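Local coordinates for putative uncharacterized protein (Paracoccus denitrificans, PDB 3D4T) that probably acts as a thiol-disulfide oxidoreductase of the thioredoxin-like fold, exchanging disulfides through a CxxC pair, at residues Arg21-Glu26 against Pro66-Ala71. Residues are numbered along the deposited sequence; the frame is centred on the assembly and turned at random.
Sequences RLLMFE and PGLELA
Leu-68 sends its two methyls to different partners on the strand 21-26: CD2 meets CD1 of Leu-23 tip to tip at 3.9 Å, while CD1 lies at the edge of the Arg-21 guanidinium and near its plane, 3.5 Å from NH2. With chi1 at -104°, away from the usual staggered positions, the leucine fork straddles an apolar and a charged neighbour. A branched side chain suits this place because each arm can serve a different one. Near the start of the segment, where Arg-21 is partly exposed, a long chain with a charged end is suitable; a bend at chi3 (-55°) helps bring the guanidinium to the leucine. This is one of two modelled conformers, so the arginine half of the contact is less certain than the Leu-23 half. In it NH2 also makes a weak hydrogen bond to the carbonyl of Gly-85.

Further along, Leu-70 brings CD1 to 4.1 Å from CZ of Phe-25, obliquely to the ring. Its other methyl, CD2, is 4.4 Å from Leu-23 CD1, so its branched end touches both, and the buried, apolar Leu-23 links the two loop leucines. The broad Phe-25 ring reaches from the strand toward the loop, giving Leu-70, Leu-58, Leu-64 and Val-74 a surface to pack on. With an alanine in place of Leu-68, the Leu-23 methyl would probably lose its apolar mate and a gap is likely to open between loop and strand.

Arg-21, Leu-23 and Phe-25 thus present one side of a central strand of the thioredoxin-like sheet to the loop between strands 55-59 and 79-84. Ala-71 N hydrogen-bonds Glu-88 on strand 87-93, but no hydrogen bond joins the two segments, implying that this strand and the loop meet through side-chain packing, chiefly apolar.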
loop_
_atom_site.group_PDB
_atom_site.type_symbol
_atom_site.label_atom_id
_atom_site.label_comp_id
_atom_site.label_asym_id
_atom_site.label_seq_id
_atom_site.Cartn_x
_atom_site.Cartn_y
_atom_site.Cartn_z
ATOM N N ARG A 21 3.892 -2.454 7.406
ATOM C CA ARG A 21 4.173 -2.731 5.985
ATOM C C ARG A 21 3.073 -2.126 5.111
ATOM O O ARG A 21 1.930 -2.052 5.545
ATOM C CB ARG A 21 4.187 -4.235 5.705
ATOM C CG ARG A 21 5.307 -5.034 6.344
ATOM C CD ARG A 21 4.916 -6.518 6.304
ATOM N NE ARG A 21 3.608 -6.730 6.946
ATOM C CZ ARG A 21 2.890 -7.846 6.888
ATOM N NH1 ARG A 21 3.317 -8.908 6.195
ATOM N NH2 ARG A 21 1.730 -7.898 7.524
ATOM N N LEU A 22 3.406 -1.761 3.887
ATOM C CA LEU A 22 2.409 -1.310 2.937
ATOM C C LEU A 22 2.223 -2.357 1.841
ATOM O O LEU A 22 3.071 -2.498 0.968
ATOM C CB LEU A 22 2.802 0.030 2.318
ATOM C CG LEU A 22 1.738 0.790 1.547
ATOM C CD1 LEU A 22 0.617 1.277 2.496
ATOM C CD2 LEU A 22 2.395 1.959 0.861
ATOM N N LEU A 23 1.091 -3.052 1.865
ATOM C CA LEU A 23 0.737 -3.959 0.786
ATOM C C LEU A 23 0.175 -3.164 -0.392
ATOM O O LEU A 23 -0.768 -2.402 -0.226
ATOM C CB LEU A 23 -0.351 -4.931 1.263
ATOM C CG LEU A 23 -0.072 -5.694 2.557
ATOM C CD1 LEU A 23 -1.173 -6.699 2.786
ATOM C CD2 LEU A 23 1.294 -6.398 2.480
ATOM N N MET A 24 0.737 -3.377 -1.573
ATOM C CA MET A 24 0.232 -2.782 -2.784
ATOM C C MET A 24 -0.396 -3.889 -3.625
ATOM O O MET A 24 0.305 -4.791 -4.125
ATOM C CB MET A 24 1.356 -2.102 -3.564
ATOM C CG MET A 24 0.898 -1.645 -4.959
ATOM S SD MET A 24 2.244 -1.072 -6.023
ATOM C CE MET A 24 1.248 -0.234 -7.252
ATOM N N PHE A 25 -1.713 -3.813 -3.777
ATOM C CA PHE A 25 -2.442 -4.766 -4.575
ATOM C C PHE A 25 -2.514 -4.291 -6.017
ATOM O O PHE A 25 -2.872 -3.146 -6.281
ATOM C CB PHE A 25 -3.823 -5.038 -3.974
ATOM C CG PHE A 25 -3.759 -5.834 -2.696
ATOM C CD1 PHE A 25 -3.791 -7.226 -2.733
ATOM C CD2 PHE A 25 -3.642 -5.189 -1.468
ATOM C CE1 PHE A 25 -3.729 -7.977 -1.554
ATOM C CE2 PHE A 25 -3.572 -5.908 -0.271
ATOM C CZ PHE A 25 -3.619 -7.302 -0.299
ATOM N N GLU A 26 -2.147 -5.184 -6.939
ATOM C CA GLU A 26 -2.077 -4.864 -8.377
ATOM C C GLU A 26 -2.785 -5.930 -9.198
ATOM O O GLU A 26 -3.161 -6.979 -8.677
ATOM C CB GLU A 26 -0.618 -4.856 -8.832
ATOM C CG GLU A 26 0.273 -3.950 -8.080
ATOM C CD GLU A 26 1.612 -3.792 -8.769
ATOM O OE1 GLU A 26 1.867 -2.725 -9.362
ATOM O OE2 GLU A 26 2.399 -4.739 -8.719
ATOM N N PRO A 66 -0.669 -16.373 4.072
ATOM C CA PRO A 66 -1.183 -16.874 5.348
ATOM C C PRO A 66 -0.994 -15.881 6.506
ATOM O O PRO A 66 0.025 -15.207 6.569
ATOM C CB PRO A 66 -0.322 -18.126 5.584
ATOM C CG PRO A 66 -0.044 -18.608 4.217
ATOM C CD PRO A 66 0.198 -17.365 3.405
ATOM N N GLY A 67 -1.977 -15.806 7.403
ATOM C CA GLY A 67 -1.877 -14.972 8.596
ATOM C C GLY A 67 -2.319 -13.521 8.452
ATOM O O GLY A 67 -2.584 -12.858 9.456
ATOM N N LEU A 68 -2.396 -13.027 7.215
ATOM C CA LEU A 68 -2.697 -11.618 6.961
ATOM C C LEU A 68 -4.194 -11.356 7.075
ATOM O O LEU A 68 -4.994 -12.003 6.419
ATOM C CB LEU A 68 -2.161 -11.194 5.580
ATOM C CG LEU A 68 -0.883 -10.354 5.548
ATOM C CD1 LEU A 68 0.172 -10.866 6.541
ATOM C CD2 LEU A 68 -0.309 -10.223 4.120
ATOM N N GLU A 69 -4.570 -10.407 7.917
ATOM C CA GLU A 69 -5.972 -10.179 8.224
ATOM C C GLU A 69 -6.385 -8.808 7.671
ATOM O O GLU A 69 -5.954 -7.781 8.195
ATOM C CB GLU A 69 -6.187 -10.174 9.742
ATOM C CG GLU A 69 -5.676 -11.390 10.505
ATOM C CD GLU A 69 -6.355 -12.661 10.053
ATOM O OE1 GLU A 69 -7.585 -12.662 9.864
ATOM O OE2 GLU A 69 -5.653 -13.661 9.860
ATOM N N LEU A 70 -7.231 -8.800 6.648
ATOM C CA LEU A 70 -7.728 -7.545 6.092
ATOM C C LEU A 70 -9.124 -7.218 6.606
ATOM O O LEU A 70 -9.916 -8.122 6.858
ATOM C CB LEU A 70 -7.775 -7.608 4.551
ATOM C CG LEU A 70 -6.509 -7.848 3.712
ATOM C CD1 LEU A 70 -6.818 -7.670 2.258
ATOM C CD2 LEU A 70 -5.374 -6.909 4.099
ATOM N N ALA A 71 -9.447 -5.928 6.664
ATOM C CA ALA A 71 -10.751 -5.456 7.144
ATOM C C ALA A 71 -11.856 -5.783 6.155
ATOM O O ALA A 71 -12.984 -5.986 6.564
ATOM C CB ALA A 71 -10.724 -3.970 7.409
#